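Local coordinates for putative sensory box/GGDEF family protein (Vibrio parahaemolyticus, PDB 3LID) that probably makes cyclic di-GMP from two GTP molecules as a full-length membrane sensor, this chain being its extracellular PDC-fold sensor domain, at residues Y51-E56 against A60-L65; R83-D86 against T90-V93; E117-A122 against Q165-L170. All blocks are in the same frame, centred on the assembly; numbering follows the deposited sequence.

Contact 1 joins two helices near the end of the domain and is partly buried. Contacts 2 and 3 are buried and reach one antiparallel sheet, contact 3 by setting a helix on it. Strands 79-86 and 163-173 are neighbours there. The chemistry changes with place. Contact 1 combines one amide-to-carbonyl bond with apolar packing round Y53. Contact 2 is a bulged hairpin with five backbone or backbone-to-carboxylate bonds and a salt bridge. Contact 3 has no hydrogen bond between its segments and rests on an aromatic pair. Contact 1 packs on contact 2 through Y53, L54 and L62. Contacts 2 and 3 meet through the sheet backbone and at one phosphate ion, bound by R83 and Y118.

Contact 1 (Y51-E56 against A60-L65); sequences YDYLRE and ANLTIL. With EDO (1,2-ethanediol), chain I.
The amide of N61 reaches across to the backbone of E56. N61 ND2 donates to E56 O at 2.9 Å, with a nearly straight N-H...O angle of 162°. The donor meets a lone pair in the carbonyl plane. The oxygen in turn lies close to the plane of the N61 amide. N61 CG stands beside its own backbone N (chi1 -74°), which sends the amide toward the end of helix 48-55. ND2 also gives a hydrogen bond to a water, which makes a weak bond to E56 OE1.

Y53 carries the apolar half. Its ring lies alongside L62, pointing the same way, and Y53 CE1 is 3.8 Å from L62 CD1. L65 comes across at about a right angle, and its CD2 is 3.7 Å from Y53 CD2. The Y53 backbone is close as well, with Y53 CA 3.9 Å from N61 CB.

The two segments form an antiparallel helical hairpin, closed by a short turn, in the PDC sensor domain. The helical segments 51-55 and 60-65 run 155° apart in direction, with their axes 8.6 Å apart at closest approach. E56 is where the chain leaves helical geometry, so the amide of N61 ties the following helix to the residue at the break. S58 accepts the N61 backbone N-H through its side chain.

On the far side of helix 48-55, R55 bends back so that R55 NH1 donates to Y51 OH at 3.0 Å. R55 NE and NH2 both donate to one oxygen of an ethanediol, probably from the crystallisation liquor, whose other hydroxyl donates to L54 O. D52 is held by Q48 of its own helix. Beyond the first shell, Y53, L62 and L65 all touch V93 of strand 91-98.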
# COMPACT_ATOMS: atom_id res chain seq x y z
N TYR A 51 -8.48 -15.31 20.16
CA TYR A 51 -9.32 -15.32 21.37
C TYR A 51 -8.68 -16.24 22.41
O TYR A 51 -8.49 -15.85 23.57
CB TYR A 51 -10.66 -15.82 20.98
CG TYR A 51 -11.50 -16.00 22.20
CD1 TYR A 51 -12.07 -14.92 22.82
CD2 TYR A 51 -11.69 -17.29 22.74
CE1 TYR A 51 -12.87 -15.11 23.97
CE2 TYR A 51 -12.47 -17.49 23.88
CZ TYR A 51 -13.06 -16.40 24.48
OH TYR A 51 -13.81 -16.59 25.63
N ASP A 52 -8.30 -17.43 21.97
CA ASP A 52 -7.67 -18.38 22.94
C ASP A 52 -6.43 -17.84 23.60
O ASP A 52 -6.22 -18.01 24.86
CB ASP A 52 -7.35 -19.74 22.30
CG ASP A 52 -8.62 -20.49 21.85
OD1 ASP A 52 -9.77 -20.20 22.30
OD2 ASP A 52 -8.46 -21.42 21.03
N TYR A 53 -5.55 -17.23 22.80
CA TYR A 53 -4.36 -16.64 23.29
C TYR A 53 -4.69 -15.49 24.30
O TYR A 53 -4.02 -15.39 25.34
CB TYR A 53 -3.49 -16.12 22.11
CG TYR A 53 -2.37 -15.21 22.52
CD1 TYR A 53 -1.23 -15.72 23.19
CD2 TYR A 53 -2.49 -13.81 22.34
CE1 TYR A 53 -0.17 -14.82 23.61
CE2 TYR A 53 -1.50 -12.94 22.72
CZ TYR A 53 -0.35 -13.44 23.37
OH TYR A 53 0.64 -12.53 23.72
N LEU A 54 -5.60 -14.60 23.94
CA LEU A 54 -5.85 -13.47 24.82
C LEU A 54 -6.47 -13.98 26.17
O LEU A 54 -6.26 -13.38 27.23
CB LEU A 54 -6.80 -12.46 24.17
CG LEU A 54 -6.14 -11.84 22.89
CD1 LEU A 54 -7.19 -10.93 22.35
CD2 LEU A 54 -4.84 -11.10 23.29
N ARG A 55 -7.26 -15.01 26.10
CA ARG A 55 -7.81 -15.59 27.37
C ARG A 55 -6.73 -16.27 28.19
O ARG A 55 -6.72 -16.15 29.43
CB ARG A 55 -8.88 -16.65 27.11
CG ARG A 55 -10.08 -16.23 26.32
CD ARG A 55 -10.72 -15.00 26.83
NE ARG A 55 -10.87 -14.97 28.29
CZ ARG A 55 -11.75 -15.70 28.99
NH1 ARG A 55 -12.57 -16.54 28.37
NH2 ARG A 55 -11.82 -15.57 30.30
N GLU A 56 -5.85 -16.99 27.52
CA GLU A 56 -4.84 -17.75 28.22
C GLU A 56 -3.54 -17.61 27.46
O GLU A 56 -3.24 -18.49 26.59
CB GLU A 56 -5.31 -19.19 28.38
CG GLU A 56 -4.35 -20.01 29.24
CD GLU A 56 -4.84 -21.46 29.40
OE1 GLU A 56 -6.10 -21.66 29.40
OE2 GLU A 56 -3.97 -22.37 29.46
N ALA A 60 2.01 -22.21 24.67
CA ALA A 60 1.31 -23.07 23.76
C ALA A 60 0.30 -22.33 22.88
O ALA A 60 0.17 -22.63 21.69
CB ALA A 60 0.60 -24.19 24.49
N ASN A 61 -0.49 -21.48 23.49
CA ASN A 61 -1.46 -20.72 22.73
C ASN A 61 -0.79 -19.67 21.86
O ASN A 61 -1.30 -19.34 20.75
CB ASN A 61 -2.52 -20.11 23.64
CG ASN A 61 -3.51 -21.16 24.13
OD1 ASN A 61 -3.65 -22.25 23.53
ND2 ASN A 61 -4.21 -20.86 25.24
N LEU A 62 0.33 -19.15 22.29
CA LEU A 62 1.04 -18.13 21.47
C LEU A 62 1.53 -18.87 20.22
O LEU A 62 1.52 -18.37 19.09
CB LEU A 62 2.25 -17.57 22.23
CG LEU A 62 3.27 -16.68 21.46
CD1 LEU A 62 2.48 -15.48 20.92
CD2 LEU A 62 4.41 -16.17 22.34
N THR A 63 2.04 -20.07 20.42
CA THR A 63 2.55 -20.82 19.23
C THR A 63 1.46 -21.11 18.22
O THR A 63 1.67 -21.00 17.01
CB THR A 63 3.19 -22.15 19.72
OG1 THR A 63 4.35 -21.81 20.48
CG2 THR A 63 3.55 -23.11 18.55
N ILE A 64 0.29 -21.52 18.68
CA ILE A 64 -0.79 -21.79 17.78
C ILE A 64 -1.15 -20.50 16.99
O ILE A 64 -1.35 -20.57 15.75
CB ILE A 64 -2.00 -22.31 18.56
CG1 ILE A 64 -1.62 -23.74 19.01
CG2 ILE A 64 -3.27 -22.33 17.74
CD1 ILE A 64 -2.60 -24.24 20.12
N LEU A 65 -1.23 -19.38 17.71
CA LEU A 65 -1.57 -18.09 17.07
C LEU A 65 -0.48 -17.73 16.04
O LEU A 65 -0.80 -17.39 14.90
CB LEU A 65 -1.65 -16.98 18.11
CG LEU A 65 -1.96 -15.60 17.55
CD1 LEU A 65 -3.32 -15.63 16.82
CD2 LEU A 65 -2.06 -14.60 18.75
C1 EDO I . -8.98 -12.60 30.62
O1 EDO I . -10.19 -13.22 30.10
C2 EDO I . -8.36 -11.68 29.57
O2 EDO I . -8.88 -12.09 28.26
O HOH W 1 -6.73 -22.32 26.13

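Contact 2 (R83-D86 against T90-V93); sequences RFLD and TEKV. With PO4 (phosphate ion), chain C.
R83 and E91 meet in a salt bridge beside the hairpin backbone. R83 NH1 donates to E91 OE2 at 2.7 Å, nearly along the C-O axis of the carboxylate. The oxygen lies in the guanidinium plane, while the two flat groups are turned 70° from each other. R83 runs straight through chi2 and then kinks at chi3 (-70°), which carries its end past E91 to the phosphate. There NH1 donates to O2 and R83 NH2 donates to phosphate O3 at 2.8 Å. The other oxygen of E91, OE1, forms a salt bridge with R111. NH1 of R83 thus bonds E91 and the phosphate, and NH2 bonds the phosphate and N171. These bonds should limit rotation of the guanidinium.

D86 serves the turn. Its first torsion (chi1 69°) sets the carboxylate over its own backbone, folded back toward the hairpin end. T90 N donates to D86 OD1 at 3.0 Å, coming from above the carboxylate plane. S88 bonds the same oxygen. D86 OD2 accepts from two waters, one of which also accepts from K92 NZ. K92 CD lies 3.6 Å from D86 OD2.

The backbone makes a classic beta bulge. K92 and V93 both face F84, and F84 O accepts from K92 N at 2.8 Å and from V93 N at 3.2 Å. D86 N donates to T90 O. F84 and V93 touch through their CB atoms, 3.9 Å apart.

One face of the hairpin of strands 79-86 and 91-98, with F84 and V93, packs on helices 48-55 and 59-76. R83 and L85 bond through their backbones to strand 163-173.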
# COMPACT_ATOMS: atom_id res chain seq x y z
N ARG A 83 0.64 -8.15 13.77
CA ARG A 83 1.04 -8.00 15.16
C ARG A 83 -0.15 -7.85 16.07
O ARG A 83 -1.24 -7.39 15.71
CB ARG A 83 1.80 -6.71 15.30
CG ARG A 83 3.23 -6.82 14.68
CD ARG A 83 4.02 -5.49 14.82
NE ARG A 83 3.39 -4.49 13.91
CZ ARG A 83 3.83 -3.23 13.81
NH1 ARG A 83 4.87 -2.79 14.58
NH2 ARG A 83 3.27 -2.40 12.91
N PHE A 84 0.10 -8.19 17.33
CA PHE A 84 -0.84 -7.83 18.38
C PHE A 84 -0.02 -6.97 19.37
O PHE A 84 1.09 -7.36 19.78
CB PHE A 84 -1.38 -9.06 19.14
CG PHE A 84 -2.44 -8.68 20.13
CD1 PHE A 84 -3.72 -8.37 19.69
CD2 PHE A 84 -2.08 -8.49 21.49
CE1 PHE A 84 -4.70 -7.95 20.57
CE2 PHE A 84 -3.11 -8.04 22.45
CZ PHE A 84 -4.41 -7.81 21.94
N LEU A 85 -0.51 -5.76 19.65
CA LEU A 85 0.08 -4.84 20.65
C LEU A 85 -0.84 -4.84 21.86
O LEU A 85 -2.06 -4.83 21.75
CB LEU A 85 0.18 -3.37 20.10
CG LEU A 85 1.36 -3.10 19.15
CD1 LEU A 85 1.38 -4.00 17.91
CD2 LEU A 85 1.16 -1.58 18.64
N ASP A 86 -0.24 -4.79 23.05
CA ASP A 86 -1.14 -4.72 24.21
C ASP A 86 -1.65 -3.30 24.42
O ASP A 86 -1.31 -2.38 23.61
CB ASP A 86 -0.40 -5.31 25.42
CG ASP A 86 0.77 -4.45 25.93
OD1 ASP A 86 1.00 -3.25 25.58
OD2 ASP A 86 1.57 -5.05 26.74
N THR A 90 2.87 -2.04 23.53
CA THR A 90 4.04 -2.93 23.43
C THR A 90 3.66 -4.15 22.55
O THR A 90 2.63 -4.77 22.76
CB THR A 90 4.52 -3.40 24.82
OG1 THR A 90 5.11 -2.26 25.46
CG2 THR A 90 5.69 -4.41 24.63
N GLU A 91 4.50 -4.44 21.57
CA GLU A 91 4.25 -5.62 20.72
C GLU A 91 4.31 -6.89 21.57
O GLU A 91 5.28 -7.08 22.34
CB GLU A 91 5.34 -5.71 19.68
CG GLU A 91 5.30 -4.49 18.66
CD GLU A 91 6.48 -4.45 17.74
OE1 GLU A 91 7.60 -4.83 18.19
OE2 GLU A 91 6.28 -4.04 16.52
N LYS A 92 3.32 -7.75 21.42
CA LYS A 92 3.26 -9.02 22.19
C LYS A 92 3.37 -10.19 21.19
O LYS A 92 3.95 -11.27 21.53
CB LYS A 92 1.95 -9.15 22.92
CG LYS A 92 1.67 -8.00 23.94
CD LYS A 92 2.67 -8.03 25.05
CE LYS A 92 2.64 -9.39 25.68
NZ LYS A 92 3.16 -9.25 27.04
N VAL A 93 2.84 -9.99 19.97
CA VAL A 93 2.87 -11.07 18.96
C VAL A 93 3.29 -10.38 17.69
O VAL A 93 2.73 -9.33 17.35
CB VAL A 93 1.51 -11.71 18.69
CG1 VAL A 93 1.73 -12.92 17.77
CG2 VAL A 93 0.89 -12.26 20.03
P PO4 C . 5.91 -0.05 12.12
O1 PO4 C . 6.84 -1.22 11.74
O2 PO4 C . 5.90 -0.09 13.65
O3 PO4 C . 4.51 -0.25 11.62
O4 PO4 C . 6.49 1.27 11.63
O HOH W 2 3.62 -3.56 28.19
O HOH W 3 1.09 -7.22 28.11

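Contact 3 (E117-A122 against Q165-L170); sequences EYFKYA and QGYLVL. With PO4 (phosphate ion), chain C.
Helix 117-124 lies over strand 163-173, with A122 and Y167 the nearest backbone positions at 7.3 Å between CA atoms. Three side chains carry the contact between them.

Y167 points toward the helix and presents the face of its ring. F119 brings its edge to that face in an offset edge-to-face pair. The centroids are 5.3 Å apart and the planes stand at 83°. The touching corner is F119 CE1, 3.6 Å from Y167 CE2. F119 reaches it because its CG lies anti to the backbone N (chi1 176°), which swings the ring across to the strand.

The methyl of A122 lies on the same face of the ring, out toward its CD1 rim. A122 CB is 3.8 Å from Y167 CD1. The carbonyl oxygen A122 O comes to 3.3 Å from Y167 CE1, obliquely to the ring. The tyrosine is thus touched by F119 along its CD2-CE2 side and by A122 along its CD1-CE1 side. Its hydroxyl is bonded to R164, near the start of the same strand.

Y118 turns to a different task. Its OH donates to phosphate O2 at 2.7 Å, and this oxygen lies at the ring edge, near the ring plane. R83, K113, R116, R153, N171 and the backbone N of R139 complete the ring of donors. The phosphate probably came from the crystallisation liquor. Its place between helix and sheet is consistent with the ligand pocket of PDC sensor domains, though no natural ligand is established here.

With no hydrogen bond between the two segments, helix and strand are held here by ring and methyl contacts. Charged groups gather instead at the phosphate, where they would probably favour an anion.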
# COMPACT_ATOMS: atom_id res chain seq x y z
N GLU A 117 2.28 7.81 16.08
CA GLU A 117 0.94 8.37 15.88
C GLU A 117 -0.11 7.35 15.47
O GLU A 117 -1.29 7.50 15.80
CB GLU A 117 1.04 9.53 14.87
CG GLU A 117 1.89 10.71 15.44
CD GLU A 117 1.23 11.43 16.66
OE1 GLU A 117 0.02 11.25 16.93
OE2 GLU A 117 1.95 12.13 17.43
N TYR A 118 0.30 6.27 14.80
CA TYR A 118 -0.68 5.32 14.35
C TYR A 118 -1.22 4.60 15.55
O TYR A 118 -2.39 4.19 15.57
CB TYR A 118 -0.11 4.33 13.28
CG TYR A 118 0.85 3.25 13.77
CD1 TYR A 118 0.40 2.15 14.54
CD2 TYR A 118 2.21 3.32 13.44
CE1 TYR A 118 1.30 1.16 14.94
CE2 TYR A 118 3.12 2.32 13.82
CZ TYR A 118 2.65 1.27 14.62
OH TYR A 118 3.53 0.29 14.95
N PHE A 119 -0.38 4.48 16.60
CA PHE A 119 -0.83 3.85 17.82
C PHE A 119 -1.79 4.74 18.59
O PHE A 119 -2.85 4.27 19.04
CB PHE A 119 0.33 3.44 18.74
CG PHE A 119 -0.18 2.88 20.03
CD1 PHE A 119 -0.77 1.63 20.06
CD2 PHE A 119 -0.12 3.65 21.18
CE1 PHE A 119 -1.25 1.13 21.28
CE2 PHE A 119 -0.61 3.14 22.41
CZ PHE A 119 -1.16 1.92 22.42
N LYS A 120 -1.47 6.01 18.71
CA LYS A 120 -2.40 6.90 19.38
C LYS A 120 -3.73 6.96 18.64
O LYS A 120 -4.80 7.06 19.26
CB LYS A 120 -1.75 8.29 19.41
CG LYS A 120 -0.45 8.26 20.31
CD LYS A 120 0.25 9.63 20.37
CE LYS A 120 1.52 9.45 21.18
NZ LYS A 120 2.29 10.71 21.14
N TYR A 121 -3.70 6.91 17.30
CA TYR A 121 -4.96 6.82 16.51
C TYR A 121 -5.73 5.52 16.83
O TYR A 121 -6.94 5.52 17.13
CB TYR A 121 -4.63 6.94 15.01
CG TYR A 121 -5.91 6.77 14.19
CD1 TYR A 121 -6.91 7.72 14.28
CD2 TYR A 121 -6.10 5.66 13.38
CE1 TYR A 121 -8.11 7.59 13.53
CE2 TYR A 121 -7.30 5.50 12.66
CZ TYR A 121 -8.27 6.45 12.73
OH TYR A 121 -9.44 6.23 12.01
N ALA A 122 -5.00 4.40 16.85
CA ALA A 122 -5.69 3.11 17.14
C ALA A 122 -6.39 3.20 18.53
O ALA A 122 -7.44 2.63 18.72
CB ALA A 122 -4.63 1.97 17.18
N GLN A 165 -8.10 -5.59 25.25
CA GLN A 165 -6.85 -6.35 25.48
C GLN A 165 -5.63 -5.78 24.75
O GLN A 165 -4.48 -6.04 25.11
CB GLN A 165 -7.05 -7.81 25.05
CG GLN A 165 -8.24 -8.46 25.84
CD GLN A 165 -7.96 -8.42 27.38
OE1 GLN A 165 -6.98 -9.01 27.83
NE2 GLN A 165 -8.84 -7.79 28.16
N GLY A 166 -5.91 -5.02 23.71
CA GLY A 166 -4.79 -4.56 22.85
C GLY A 166 -5.35 -4.27 21.44
O GLY A 166 -6.52 -4.07 21.24
N TYR A 167 -4.42 -4.32 20.49
CA TYR A 167 -4.73 -3.89 19.12
C TYR A 167 -4.18 -4.89 18.16
O TYR A 167 -3.00 -5.24 18.24
CB TYR A 167 -4.06 -2.52 18.84
CG TYR A 167 -4.55 -1.51 19.86
CD1 TYR A 167 -5.70 -0.74 19.60
CD2 TYR A 167 -3.87 -1.33 21.06
CE1 TYR A 167 -6.20 0.16 20.58
CE2 TYR A 167 -4.36 -0.45 22.06
CZ TYR A 167 -5.53 0.29 21.78
OH TYR A 167 -6.01 1.15 22.72
N LEU A 168 -5.01 -5.32 17.22
CA LEU A 168 -4.50 -6.05 16.05
C LEU A 168 -4.01 -5.01 15.03
O LEU A 168 -4.74 -4.07 14.75
CB LEU A 168 -5.65 -6.83 15.45
CG LEU A 168 -5.33 -7.53 14.14
CD1 LEU A 168 -4.34 -8.68 14.43
CD2 LEU A 168 -6.63 -8.16 13.53
N VAL A 169 -2.81 -5.21 14.49
CA VAL A 169 -2.25 -4.27 13.53
C VAL A 169 -1.72 -5.08 12.37
O VAL A 169 -0.92 -6.02 12.56
CB VAL A 169 -1.05 -3.50 14.12
CG1 VAL A 169 -0.49 -2.53 13.09
CG2 VAL A 169 -1.51 -2.70 15.38
N LEU A 170 -2.12 -4.70 11.15
CA LEU A 170 -1.65 -5.45 9.98
C LEU A 170 -0.95 -4.47 9.06
O LEU A 170 -1.53 -3.46 8.74
CB LEU A 170 -2.90 -6.03 9.21
CG LEU A 170 -3.98 -6.61 10.14
CD1 LEU A 170 -5.22 -6.97 9.33
CD2 LEU A 170 -3.34 -7.87 10.78
P PO4 C . 5.91 -0.05 12.12
O1 PO4 C . 6.84 -1.22 11.74
O2 PO4 C . 5.90 -0.09 13.65
O3 PO4 C . 4.51 -0.25 11.62
O4 PO4 C . 6.49 1.27 11.63